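Local coordinates for haloacid dehalogenase domain protein hydrolase (Planctomyces limnophilus, PDB 4OVY) that binds calcium and is probably a hydrolase of the haloacid dehalogenase family, possibly a phosphatase, at residues L4-D9 and M143-A148; I38-N43 and V229-N234; F155-V160 and P180-G185; N251-I256 and G288-D293. All blocks are in the same frame, centred on the assembly; numbering follows the deposited sequence.

Contact 1. Residues L4-D9 and M143-A148; sequences LPSWND and MLELLA. With EDO (1,2-ethanediol), chain G.
Leu4 to Trp7 fold into a type I beta turn, closed by Trp7 N to Leu4 O, that lies against helix 141-152 with the CA atoms of Leu4 and Glu145 5.6 Å apart. Glu145 reaches out to the turn and takes Ser6 with both carboxylate oxygens. Its CG stands anti to the carbonyl carbon (chi1 -68°) and the chain runs straight beyond it, which carries the carboxylate as far as the turn. Ser6 N gives OE1 of Glu145 a 2.8 Å hydrogen bond, taken on the syn lone pair. Ser6 OG donates to Glu145 OE2 at 2.6 Å, also from the syn side but 24° out of the carboxylate plane. Gln141 NE2 is a second partner of OE2, so the carboxylate is well fixed in rotation. Pro5 closes in from the other direction, its CD 3.3 Å from Glu145 OE1. That oxygen also lies in the plane of the Trp7 ring, at its edge. Trp7 NE1 is bonded to Pro142 O, and the far end of the indole meets the apolar side of the helix: CZ2 is 4.2 Å from Leu146 CB. Leu4 CD2 rests on Leu146 CA at 3.9 Å. The selenium of Met143, a selenomethionine, lies 5.2 Å from the centroid of the Trp7 six-membered ring, at the ring edge. This is a Met-aromatic contact, here packing the N-terminal turn onto helix 141-152.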
loop_
_atom_site.group_PDB
_atom_site.type_symbol
_atom_site.label_atom_id
_atom_site.label_comp_id
_atom_site.label_asym_id
_atom_site.label_seq_id
_atom_site.Cartn_x
_atom_site.Cartn_y
_atom_site.Cartn_z
ATOM N N LEU A 4 1.553 -9.039 27.653
ATOM C CA LEU A 4 3.006 -9.016 27.538
ATOM C C LEU A 4 3.703 -9.916 28.569
ATOM O O LEU A 4 4.608 -9.471 29.272
ATOM C CB LEU A 4 3.499 -7.568 27.671
ATOM C CG LEU A 4 2.841 -6.553 26.738
ATOM C CD1 LEU A 4 3.507 -5.198 26.904
ATOM C CD2 LEU A 4 2.906 -7.019 25.288
ATOM N N PRO A 5 3.288 -11.191 28.655
ATOM C CA PRO A 5 3.815 -12.073 29.710
ATOM C C PRO A 5 5.322 -12.339 29.660
ATOM O O PRO A 5 5.917 -12.641 30.693
ATOM C CB PRO A 5 3.035 -13.380 29.509
ATOM C CG PRO A 5 2.518 -13.322 28.119
ATOM C CD PRO A 5 2.294 -11.876 27.810
ATOM N N SER A 6 5.928 -12.234 28.481
ATOM C CA SER A 6 7.376 -12.438 28.336
ATOM C C SER A 6 8.192 -11.165 28.583
ATOM O O SER A 6 9.414 -11.185 28.438
ATOM C CB SER A 6 7.706 -12.997 26.943
ATOM O OG SER A 6 7.169 -14.296 26.795
ATOM N N TRP A 7 7.522 -10.070 28.955
ATOM C CA TRP A 7 8.192 -8.809 29.250
ATOM C C TRP A 7 8.286 -8.590 30.753
ATOM O O TRP A 7 7.263 -8.562 31.436
ATOM C CB TRP A 7 7.428 -7.632 28.638
ATOM C CG TRP A 7 7.344 -7.627 27.130
ATOM C CD1 TRP A 7 6.692 -8.530 26.336
ATOM C CD2 TRP A 7 7.910 -6.655 26.246
ATOM N NE1 TRP A 7 6.821 -8.179 25.013
ATOM C CE2 TRP A 7 7.562 -7.031 24.928
ATOM C CE3 TRP A 7 8.674 -5.497 26.437
ATOM C CZ2 TRP A 7 7.961 -6.297 23.807
ATOM C CZ3 TRP A 7 9.064 -4.763 25.320
ATOM C CH2 TRP A 7 8.707 -5.167 24.024
ATOM N N ASN A 8 9.512 -8.424 31.253
ATOM C CA ASN A 8 9.764 -8.018 32.641
ATOM C C ASN A 8 9.319 -6.577 32.853
ATOM O O ASN A 8 9.082 -5.849 31.888
ATOM C CB ASN A 8 11.266 -8.069 32.963
ATOM C CG ASN A 8 11.818 -9.473 32.999
ATOM O OD1 ASN A 8 11.163 -10.407 33.467
ATOM N ND2 ASN A 8 13.043 -9.627 32.522
ATOM N N ASP A 9 9.247 -6.149 34.112
ATOM C CA ASP A 9 9.042 -4.742 34.390
ATOM C C ASP A 9 10.275 -4.006 33.864
ATOM O O ASP A 9 11.397 -4.401 34.145
ATOM C CB ASP A 9 8.848 -4.481 35.882
ATOM C CG ASP A 9 8.453 -3.035 36.180
ATOM O OD1 ASP A 9 7.963 -2.312 35.276
ATOM O OD2 ASP A 9 8.640 -2.613 37.330
HETATM N N MSE A 143 7.948 -9.954 20.908
HETATM C CA MSE A 143 7.388 -9.107 19.857
HETATM C C MSE A 143 6.120 -9.714 19.309
HETATM O O MSE A 143 5.208 -8.992 18.932
HETATM C CB MSE A 143 8.408 -8.839 18.744
HETATM C CG MSE A 143 9.645 -8.117 19.278
HETATM SE SE MSE A 143 9.223 -6.312 19.972
HETATM C CE MSE A 143 8.914 -5.460 18.225
ATOM N N LEU A 144 6.032 -11.040 19.259
ATOM C CA LEU A 144 4.768 -11.685 18.887
ATOM C C LEU A 144 3.657 -11.302 19.872
ATOM O O LEU A 144 2.519 -11.037 19.479
ATOM C CB LEU A 144 4.912 -13.200 18.850
ATOM C CG LEU A 144 5.912 -13.809 17.867
ATOM C CD1 LEU A 144 5.800 -15.328 17.931
ATOM C CD2 LEU A 144 5.687 -13.295 16.455
ATOM N N GLU A 145 3.998 -11.281 21.153
ATOM C CA GLU A 145 3.066 -10.832 22.189
ATOM C C GLU A 145 2.661 -9.373 21.990
ATOM O O GLU A 145 1.487 -9.030 22.114
ATOM C CB GLU A 145 3.671 -11.032 23.578
ATOM C CG GLU A 145 3.814 -12.495 23.950
ATOM C CD GLU A 145 4.649 -12.723 25.189
ATOM O OE1 GLU A 145 4.952 -11.740 25.911
ATOM O OE2 GLU A 145 4.997 -13.899 25.442
ATOM N N LEU A 146 3.634 -8.524 21.669
ATOM C CA LEU A 146 3.362 -7.106 21.443
ATOM C C LEU A 146 2.433 -6.904 20.253
ATOM O O LEU A 146 1.476 -6.143 20.339
ATOM C CB LEU A 146 4.669 -6.327 21.254
ATOM C CG LEU A 146 4.527 -4.837 20.937
ATOM C CD1 LEU A 146 3.714 -4.108 22.006
ATOM C CD2 LEU A 146 5.909 -4.228 20.812
ATOM N N LEU A 147 2.706 -7.597 19.149
ATOM C CA LEU A 147 1.825 -7.542 17.976
ATOM C C LEU A 147 0.371 -7.921 18.316
ATOM O O LEU A 147 -0.562 -7.213 17.938
ATOM C CB LEU A 147 2.352 -8.453 16.867
ATOM C CG LEU A 147 3.613 -7.972 16.145
ATOM C CD1 LEU A 147 4.205 -9.121 15.345
ATOM C CD2 LEU A 147 3.320 -6.777 15.248
ATOM N N ALA A 148 0.191 -9.027 19.036
ATOM C CA ALA A 148 -1.145 -9.481 19.437
ATOM C C ALA A 148 -1.840 -8.469 20.349
ATOM O O ALA A 148 -3.027 -8.184 20.187
ATOM C CB ALA A 148 -1.061 -10.839 20.135
HETATM C C1 EDO G . 16.475 -12.187 31.799
HETATM O O1 EDO G . 16.135 -10.879 32.266
HETATM C C2 EDO G . 15.337 -13.164 32.085
HETATM O O2 EDO G . 14.207 -12.473 32.632
HETATM O O HOH W 1 0.034 -9.906 24.889
#

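Contact 2. Residues I38-N43 and V229-N234; sequences IVTFDN and VMAVGN. With CA (calcium ion), chain J.
Asn234 OD1 is gripped twice, by the calcium ion at 2.4 Å and by a hydrogen bond with Thr46 OG1, and it sits beside Asp42 OD2, which binds the same ion at 2.3 Å. The two oxygens converge with carboxylate and amide planes 33° apart. Asp42 gets there with CG anti to the backbone N (chi1 -163°), whereas Asn234 CG lies between its backbone N and carbonyl carbon (chi1 72°). Asp44 O and two waters, one long at 2.8 Å, are the ion's other ligands. Asp42 OD1 forms a salt bridge with Lys216 and takes a weak bond from Asn43 N. Both metal-binding side chains lie just past the C-terminal ends of parallel strands, 38-41 and 230-233, as in the Rossmann-like haloacid dehalogenase fold; Asp42, Asp44 and Thr46 fit its DxDx(T/V) motif. Behind the ion the strands run in register, joined by Thr40 N to Met230 O, Val232 N to Thr40 O (2.9 Å) and Asp42 N to Val232 O. On one face Phe41 and Val232 lie alongside, pointing the same way, with Phe41 CE2 3.6 Å from Val232 CG2. Val39 CG2 likewise lies beside CB of Met230, a selenomethionine, at 3.7 Å, and helix 141-152 packs on Phe41 and Val232. Across the sheet Thr40 OG1, buried without a polar partner, touches Ala231 CB at 3.4 Å. Helix 239-246 closes over that face.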
loop_
_atom_site.group_PDB
_atom_site.type_symbol
_atom_site.label_atom_id
_atom_site.label_comp_id
_atom_site.label_asym_id
_atom_site.label_seq_id
_atom_site.Cartn_x
_atom_site.Cartn_y
_atom_site.Cartn_z
ATOM N N ILE A 38 -2.224 3.251 13.738
ATOM C CA ILE A 38 -1.254 2.613 12.854
ATOM C C ILE A 38 0.056 2.495 13.609
ATOM O O ILE A 38 0.541 3.485 14.182
ATOM C CB ILE A 38 -0.997 3.477 11.595
ATOM C CG1 ILE A 38 -2.295 3.748 10.826
ATOM C CG2 ILE A 38 0.063 2.843 10.700
ATOM C CD1 ILE A 38 -3.102 2.510 10.523
ATOM N N VAL A 39 0.625 1.293 13.609
ATOM C CA VAL A 39 1.940 1.043 14.195
ATOM C C VAL A 39 2.833 0.337 13.179
ATOM O O VAL A 39 2.394 -0.593 12.502
ATOM C CB VAL A 39 1.855 0.238 15.518
ATOM C CG1 VAL A 39 1.135 -1.084 15.331
ATOM C CG2 VAL A 39 3.242 0.006 16.096
ATOM N N THR A 40 4.079 0.801 13.071
ATOM C CA THR A 40 5.031 0.272 12.100
ATOM C C THR A 40 6.236 -0.366 12.785
ATOM O O THR A 40 6.798 0.187 13.737
ATOM C CB THR A 40 5.516 1.357 11.117
ATOM O OG1 THR A 40 6.041 2.479 11.841
ATOM C CG2 THR A 40 4.394 1.803 10.216
ATOM N N PHE A 41 6.619 -1.533 12.282
ATOM C CA PHE A 41 7.762 -2.292 12.774
ATOM C C PHE A 41 8.748 -2.534 11.641
ATOM O O PHE A 41 8.358 -2.944 10.551
ATOM C CB PHE A 41 7.315 -3.674 13.265
ATOM C CG PHE A 41 6.421 -3.640 14.471
ATOM C CD1 PHE A 41 5.054 -3.445 14.338
ATOM C CD2 PHE A 41 6.944 -3.831 15.741
ATOM C CE1 PHE A 41 4.231 -3.415 15.452
ATOM C CE2 PHE A 41 6.123 -3.800 16.860
ATOM C CZ PHE A 41 4.767 -3.597 16.711
ATOM N N ASP A 42 10.032 -2.335 11.908
ATOM C CA ASP A 42 11.049 -2.966 11.079
ATOM C C ASP A 42 10.952 -4.484 11.290
ATOM O O ASP A 42 10.357 -4.944 12.279
ATOM C CB ASP A 42 12.436 -2.456 11.457
ATOM C CG ASP A 42 13.485 -2.740 10.397
ATOM O OD1 ASP A 42 13.174 -3.223 9.292
ATOM O OD2 ASP A 42 14.653 -2.462 10.680
ATOM N N ASN A 43 11.523 -5.257 10.369
ATOM C CA ASN A 43 11.554 -6.715 10.497
ATOM C C ASN A 43 12.911 -7.215 11.009
ATOM O O ASN A 43 13.036 -7.611 12.167
ATOM C CB ASN A 43 11.196 -7.380 9.157
ATOM C CG ASN A 43 11.054 -8.895 9.273
ATOM O OD1 ASN A 43 10.605 -9.417 10.298
ATOM N ND2 ASN A 43 11.434 -9.604 8.220
ATOM N N VAL A 229 1.162 6.229 14.779
ATOM C CA VAL A 229 1.213 6.733 16.153
ATOM C C VAL A 229 2.243 5.995 17.013
ATOM O O VAL A 229 2.520 6.400 18.145
ATOM C CB VAL A 229 -0.178 6.702 16.822
ATOM C CG1 VAL A 229 -1.177 7.490 15.981
ATOM C CG2 VAL A 229 -0.643 5.272 17.044
HETATM N N MSE A 230 2.814 4.921 16.471
HETATM C CA MSE A 230 3.872 4.178 17.150
HETATM C C MSE A 230 4.760 3.513 16.134
HETATM O O MSE A 230 4.312 3.178 15.042
HETATM C CB MSE A 230 3.200 3.148 18.051
HETATM C CG MSE A 230 4.158 2.356 18.913
HETATM SE SE MSE A 230 3.052 1.194 20.071
HETATM C CE MSE A 230 4.455 -0.067 20.631
ATOM N N ALA A 231 6.033 3.348 16.482
ATOM C CA ALA A 231 6.984 2.653 15.623
ATOM C C ALA A 231 8.045 1.973 16.460
ATOM O O ALA A 231 8.446 2.484 17.505
ATOM C CB ALA A 231 7.627 3.611 14.634
ATOM N N VAL A 232 8.487 0.813 15.989
ATOM C CA VAL A 232 9.551 0.068 16.625
ATOM C C VAL A 232 10.601 -0.313 15.584
ATOM O O VAL A 232 10.280 -0.856 14.524
ATOM C CB VAL A 232 9.040 -1.207 17.326
ATOM C CG1 VAL A 232 10.161 -1.838 18.141
ATOM C CG2 VAL A 232 7.827 -0.892 18.199
ATOM N N GLY A 233 11.855 -0.014 15.903
ATOM C CA GLY A 233 12.982 -0.350 15.044
ATOM C C GLY A 233 14.131 -0.854 15.890
ATOM O O GLY A 233 13.953 -1.121 17.086
ATOM N N ASN A 234 15.305 -1.000 15.276
ATOM C CA ASN A 234 16.497 -1.433 16.012
ATOM C C ASN A 234 17.819 -0.858 15.501
ATOM O O ASN A 234 18.846 -1.042 16.144
ATOM C CB ASN A 234 16.616 -2.953 15.991
ATOM C CG ASN A 234 17.014 -3.476 14.628
ATOM O OD1 ASN A 234 16.267 -3.344 13.668
ATOM N ND2 ASN A 234 18.203 -4.058 14.532
HETATM CA CA CA J . 16.640 -3.476 11.282
HETATM O O HOH W 2 16.626 -0.928 10.081
HETATM O O HOH W 3 18.511 -3.956 10.488
#

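Contact 3. Residues F155-V160 and P180-G185; sequences FKTFIV and PEQVIG. With EDO (1,2-ethanediol), chain D.
The Phe158 ring lies on the side chain of Gln182, whose CG sits over one face, 3.8 Å from the ring centroid and 17° off its normal, a CH-pi contact displaced toward the rim. Ile184 CD1 comes in obliquely, 4.2 Å from Phe158 CD2, and at 4.1 Å also meets Val160 CG2, which points the same way. Phe158 CG stands anti to its carbonyl carbon (chi1 -76°), and this brings the ring to Gln182 CG, with CD2 and CE2 near Gln182 CA. Replacing Phe158 by an alanine would probably open a gap beside Ile184 CD1 and leave the Gln182 chain without the ring it packs against. Beneath these side chains the backbones pair in parallel: Ile159 N donates to Gln182 O at 2.9 Å, and Ile184 N to Ile159 O at 2.7 Å, tilted 31° from the carbonyl plane. At the polar edge Lys156 passes Gln182 at about a right angle, and its NZ forms a salt bridge with Glu181 of the second subunit; the same bridge recurs between Glu181 and Lys156 of that subunit. Gly185 N and O hold an ethanediol, probably from the crystallisation liquor. Strand 156-161 lies between strands 38-41 and 183-195 and leads to the latter through helices 165-168 and 172-176, a beta-alpha-beta crossover; helix 165-168 packs on Ile159 and Val183, Phe158 touches Ile38 and Val160 touches Thr40.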
loop_
_atom_site.group_PDB
_atom_site.type_symbol
_atom_site.label_atom_id
_atom_site.label_comp_id
_atom_site.label_asym_id
_atom_site.label_seq_id
_atom_site.Cartn_x
_atom_site.Cartn_y
_atom_site.Cartn_z
ATOM N N PHE A 155 -5.186 -1.713 16.916
ATOM C CA PHE A 155 -4.115 -1.166 16.070
ATOM C C PHE A 155 -3.988 -2.009 14.817
ATOM O O PHE A 155 -4.205 -3.216 14.869
ATOM C CB PHE A 155 -2.749 -1.213 16.759
ATOM C CG PHE A 155 -2.534 -0.146 17.784
ATOM C CD1 PHE A 155 -3.204 -0.182 18.995
ATOM C CD2 PHE A 155 -1.627 0.883 17.553
ATOM C CE1 PHE A 155 -2.997 0.797 19.947
ATOM C CE2 PHE A 155 -1.413 1.866 18.507
ATOM C CZ PHE A 155 -2.104 1.827 19.701
ATOM N N LYS A 156 -3.620 -1.375 13.706
ATOM C CA LYS A 156 -3.192 -2.082 12.497
ATOM C C LYS A 156 -1.675 -2.115 12.485
ATOM O O LYS A 156 -1.025 -1.066 12.465
ATOM C CB LYS A 156 -3.680 -1.387 11.222
ATOM C CG LYS A 156 -5.179 -1.461 11.014
ATOM C CD LYS A 156 -5.630 -0.719 9.761
ATOM C CE LYS A 156 -5.559 -1.568 8.503
ATOM N NZ LYS A 156 -6.552 -1.111 7.479
ATOM N N THR A 157 -1.125 -3.323 12.471
ATOM C CA THR A 157 0.309 -3.545 12.576
ATOM C C THR A 157 0.897 -3.707 11.177
ATOM O O THR A 157 0.509 -4.617 10.452
ATOM C CB THR A 157 0.620 -4.817 13.392
ATOM O OG1 THR A 157 -0.083 -5.936 12.829
ATOM C CG2 THR A 157 0.203 -4.647 14.853
ATOM N N PHE A 158 1.815 -2.817 10.807
ATOM C CA PHE A 158 2.507 -2.879 9.520
ATOM C C PHE A 158 3.991 -3.216 9.705
ATOM O O PHE A 158 4.626 -2.812 10.690
ATOM C CB PHE A 158 2.459 -1.522 8.812
ATOM C CG PHE A 158 1.144 -1.186 8.183
ATOM C CD1 PHE A 158 0.073 -0.763 8.964
ATOM C CD2 PHE A 158 0.991 -1.219 6.799
ATOM C CE1 PHE A 158 -1.133 -0.418 8.378
ATOM C CE2 PHE A 158 -0.212 -0.877 6.215
ATOM C CZ PHE A 158 -1.275 -0.477 7.003
ATOM N N ILE A 159 4.550 -3.925 8.732
ATOM C CA ILE A 159 6.002 -4.017 8.597
ATOM C C ILE A 159 6.482 -2.939 7.624
ATOM O O ILE A 159 5.871 -2.721 6.575
ATOM C CB ILE A 159 6.440 -5.406 8.099
ATOM C CG1 ILE A 159 6.284 -6.429 9.224
ATOM C CG2 ILE A 159 7.887 -5.392 7.621
ATOM C CD1 ILE A 159 6.410 -7.859 8.747
ATOM N N VAL A 160 7.575 -2.276 7.993
ATOM C CA VAL A 160 8.238 -1.284 7.156
ATOM C C VAL A 160 9.734 -1.620 7.180
ATOM O O VAL A 160 10.456 -1.232 8.091
ATOM C CB VAL A 160 7.965 0.154 7.634
ATOM C CG1 VAL A 160 8.587 1.172 6.683
ATOM C CG2 VAL A 160 6.464 0.408 7.735
ATOM N N PRO A 180 -0.334 -9.450 3.620
ATOM C CA PRO A 180 0.534 -8.841 2.604
ATOM C C PRO A 180 0.292 -7.354 2.376
ATOM O O PRO A 180 1.253 -6.610 2.146
ATOM C CB PRO A 180 0.224 -9.642 1.336
ATOM C CG PRO A 180 -0.369 -10.912 1.815
ATOM C CD PRO A 180 -1.073 -10.607 3.091
ATOM N N GLU A 181 -0.967 -6.918 2.461
ATOM C CA GLU A 181 -1.300 -5.498 2.279
ATOM C C GLU A 181 -0.777 -4.585 3.403
ATOM O O GLU A 181 -0.902 -3.367 3.307
ATOM C CB GLU A 181 -2.812 -5.294 2.053
ATOM C CG GLU A 181 -3.725 -5.598 3.243
ATOM C CD GLU A 181 -4.144 -7.057 3.353
ATOM O OE1 GLU A 181 -3.494 -7.954 2.748
ATOM O OE2 GLU A 181 -5.142 -7.303 4.064
ATOM N N GLN A 182 -0.204 -5.167 4.457
ATOM C CA GLN A 182 0.378 -4.402 5.553
ATOM C C GLN A 182 1.882 -4.631 5.679
ATOM O O GLN A 182 2.475 -4.385 6.733
ATOM C CB GLN A 182 -0.348 -4.728 6.864
ATOM C CG GLN A 182 -1.759 -4.180 6.845
ATOM C CD GLN A 182 -2.588 -4.504 8.070
ATOM O OE1 GLN A 182 -2.083 -4.791 9.163
ATOM N NE2 GLN A 182 -3.872 -4.429 7.893
ATOM N N VAL A 183 2.487 -5.108 4.594
ATOM C CA VAL A 183 3.931 -5.270 4.515
ATOM C C VAL A 183 4.437 -4.231 3.518
ATOM O O VAL A 183 3.950 -4.155 2.391
ATOM C CB VAL A 183 4.334 -6.679 4.045
ATOM C CG1 VAL A 183 5.856 -6.782 3.926
ATOM C CG2 VAL A 183 3.793 -7.740 4.998
ATOM N N ILE A 184 5.383 -3.414 3.961
ATOM C CA ILE A 184 6.017 -2.407 3.127
ATOM C C ILE A 184 7.495 -2.747 3.092
ATOM O O ILE A 184 8.107 -3.017 4.129
ATOM C CB ILE A 184 5.799 -0.995 3.699
ATOM C CG1 ILE A 184 4.315 -0.635 3.654
ATOM C CG2 ILE A 184 6.602 0.051 2.939
ATOM C CD1 ILE A 184 3.966 0.601 4.459
ATOM N N GLY A 185 8.065 -2.757 1.895
ATOM C CA GLY A 185 9.450 -3.146 1.731
ATOM C C GLY A 185 10.050 -2.602 0.450
ATOM O O GLY A 185 9.434 -1.795 -0.253
HETATM C C1 EDO D . 6.892 -0.021 -0.804
HETATM O O1 EDO D . 6.363 -1.230 -0.239
HETATM C C2 EDO D . 7.218 -0.198 -2.290
HETATM O O2 EDO D . 8.166 -1.248 -2.501
#

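Contact 4. Residues N251-I256 and G288-D293; sequences NGLGLI and GWIVID
Ile256 holds CG1 anti to its carbonyl carbon (chi1 -67°) and is extended from there, which sends CD1 to Trp289 CE3 at 3.8 Å, oblique to the indole. Leu255 has the same first torsion, but its second, at 110°, is away from the usual staggered values; the twist lays Leu255 CD2 alongside Ile290, 3.7 Å from Ile290 CB. The two side chains point the same way from paired positions on neighbouring strands. Leu255 CB also meets Ile292 CD1 at 4.2 Å. With an alanine in place of Leu255, CD2 and its contact with Ile290 CB are gone, and a gap is likely to open beside Ile290, under helix 11-24. A CB on Gly254 would come within about 3.1 Å of Trp289 CD1, so the ring lies tight against the glycine. The backbones form a parallel ladder: Ile290 N to Gly254 O, Ile256 N to Ile290 O at 2.9 Å, and a shorter bond from Ile292 N to Ile256 O at 2.7 Å. At the start of the ladder a water accepts from Gly254 N and donates to Gly288 O, both at 2.8 Å. Gly288, with positive phi, ends helix 279-287 in a Schellman motif; at the far end Asp293 is the N-cap of helix 294-297, its OD1 taking Arg296 N. Trp289 NE1 bonds Thr246 OG1, and Tyr239 meets the indole edge-to-face. Strand 253-260 lies between strands 230-233 and 290-293, with helix 11-24 packed on Leu253, Leu255, Ile290 and Ile292, and helix 279-287 on Trp289 and Val291.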
loop_
_atom_site.group_PDB
_atom_site.type_symbol
_atom_site.label_atom_id
_atom_site.label_comp_id
_atom_site.label_asym_id
_atom_site.label_seq_id
_atom_site.Cartn_x
_atom_site.Cartn_y
_atom_site.Cartn_z
ATOM N N ASN A 251 3.210 13.294 18.530
ATOM C CA ASN A 251 3.662 12.882 19.844
ATOM C C ASN A 251 3.573 11.377 20.006
ATOM O O ASN A 251 3.186 10.888 21.066
ATOM C CB ASN A 251 2.862 13.593 20.941
ATOM C CG ASN A 251 3.445 14.947 21.302
ATOM O OD1 ASN A 251 2.762 15.803 21.869
ATOM N ND2 ASN A 251 4.718 15.150 20.972
ATOM N N GLY A 252 3.953 10.641 18.965
ATOM C CA GLY A 252 3.829 9.192 19.009
ATOM C C GLY A 252 4.946 8.545 19.813
ATOM O O GLY A 252 5.854 9.228 20.311
ATOM N N LEU A 253 4.876 7.220 19.932
ATOM C CA LEU A 253 5.821 6.448 20.730
ATOM C C LEU A 253 6.803 5.707 19.824
ATOM O O LEU A 253 6.398 5.021 18.885
ATOM C CB LEU A 253 5.075 5.444 21.620
ATOM C CG LEU A 253 5.929 4.538 22.513
ATOM C CD1 LEU A 253 6.697 5.359 23.542
ATOM C CD2 LEU A 253 5.072 3.489 23.209
ATOM N N GLY A 254 8.091 5.864 20.103
ATOM C CA GLY A 254 9.132 5.132 19.382
ATOM C C GLY A 254 9.950 4.262 20.319
ATOM O O GLY A 254 10.351 4.702 21.410
ATOM N N LEU A 255 10.190 3.023 19.902
ATOM C CA LEU A 255 11.050 2.123 20.654
ATOM C C LEU A 255 12.154 1.545 19.791
ATOM O O LEU A 255 12.004 1.398 18.574
ATOM C CB LEU A 255 10.239 0.991 21.290
ATOM C CG LEU A 255 9.192 1.480 22.305
ATOM C CD1 LEU A 255 7.796 1.282 21.744
ATOM C CD2 LEU A 255 9.324 0.757 23.636
ATOM N N ILE A 256 13.256 1.212 20.450
ATOM C CA ILE A 256 14.418 0.620 19.808
ATOM C C ILE A 256 14.761 -0.706 20.490
ATOM O O ILE A 256 14.922 -0.764 21.708
ATOM C CB ILE A 256 15.637 1.559 19.899
ATOM C CG1 ILE A 256 15.389 2.821 19.069
ATOM C CG2 ILE A 256 16.904 0.839 19.439
ATOM C CD1 ILE A 256 16.395 3.921 19.324
ATOM N N GLY A 288 13.219 10.920 23.209
ATOM C CA GLY A 288 12.194 10.217 23.983
ATOM C C GLY A 288 11.962 8.792 23.498
ATOM O O GLY A 288 10.952 8.163 23.830
ATOM N N TRP A 289 12.896 8.277 22.708
ATOM C CA TRP A 289 12.827 6.899 22.237
ATOM C C TRP A 289 13.177 5.932 23.366
ATOM O O TRP A 289 14.198 6.079 24.036
ATOM C CB TRP A 289 13.772 6.684 21.051
ATOM C CG TRP A 289 13.432 7.504 19.836
ATOM C CD1 TRP A 289 12.227 8.062 19.532
ATOM C CD2 TRP A 289 14.311 7.835 18.742
ATOM N NE1 TRP A 289 12.301 8.731 18.332
ATOM C CE2 TRP A 289 13.567 8.603 17.826
ATOM C CE3 TRP A 289 15.656 7.572 18.465
ATOM C CZ2 TRP A 289 14.113 9.093 16.639
ATOM C CZ3 TRP A 289 16.200 8.065 17.284
ATOM C CH2 TRP A 289 15.431 8.817 16.390
ATOM N N ILE A 290 12.331 4.934 23.565
ATOM C CA ILE A 290 12.502 4.001 24.672
ATOM C C ILE A 290 13.269 2.788 24.175
ATOM O O ILE A 290 12.866 2.132 23.212
ATOM C CB ILE A 290 11.149 3.556 25.257
ATOM C CG1 ILE A 290 10.281 4.776 25.618
ATOM C CG2 ILE A 290 11.365 2.651 26.465
ATOM C CD1 ILE A 290 10.880 5.703 26.651
ATOM N N VAL A 291 14.376 2.496 24.842
ATOM C CA VAL A 291 15.256 1.416 24.442
ATOM C C VAL A 291 14.887 0.132 25.186
ATOM O O VAL A 291 14.806 0.115 26.412
ATOM C CB VAL A 291 16.727 1.778 24.702
ATOM C CG1 VAL A 291 17.646 0.632 24.289
ATOM C CG2 VAL A 291 17.082 3.059 23.949
ATOM N N ILE A 292 14.670 -0.932 24.421
ATOM C CA ILE A 292 14.445 -2.265 24.957
ATOM C C ILE A 292 15.796 -2.971 25.111
ATOM O O ILE A 292 16.496 -3.209 24.120
ATOM C CB ILE A 292 13.546 -3.082 24.010
ATOM C CG1 ILE A 292 12.192 -2.395 23.815
ATOM C CG2 ILE A 292 13.359 -4.503 24.519
ATOM C CD1 ILE A 292 11.497 -2.784 22.528
ATOM N N ASP A 293 16.159 -3.290 26.354
ATOM C CA ASP A 293 17.372 -4.057 26.664
ATOM C C ASP A 293 17.014 -5.544 26.618
ATOM O O ASP A 293 16.406 -6.062 27.553
ATOM C CB ASP A 293 17.871 -3.653 28.058
ATOM C CG ASP A 293 19.180 -4.327 28.458
ATOM O OD1 ASP A 293 19.481 -5.449 28.014
ATOM O OD2 ASP A 293 19.908 -3.720 29.265
HETATM O O HOH W 4 9.004 7.872 21.904
#

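How the contacts relate
Contacts 2, 3 and 4 are alternate pairings along one sheet; the pairing of strands 38-41 and 156-161 links contacts 2 and 3, and that of 230-233 and 253-260 links contacts 2 and 4. Contact 2 lies nearest the chain centre and alone among them carries the metal ligands. Contact 3 is also buried but reaches the second subunit, where Lys156 and Glu181 form salt bridges across the interface. Contact 4, its centre about 17 Å from that of the chain, is partly buried and largely aliphatic. Contact 1, mostly buried though centred about 18 Å out from the chain centre, pairs no strands: its carboxylate holds a turn, while Met143, Leu146 and Leu147 pack on Phe41, and Trp7 meets Ile292.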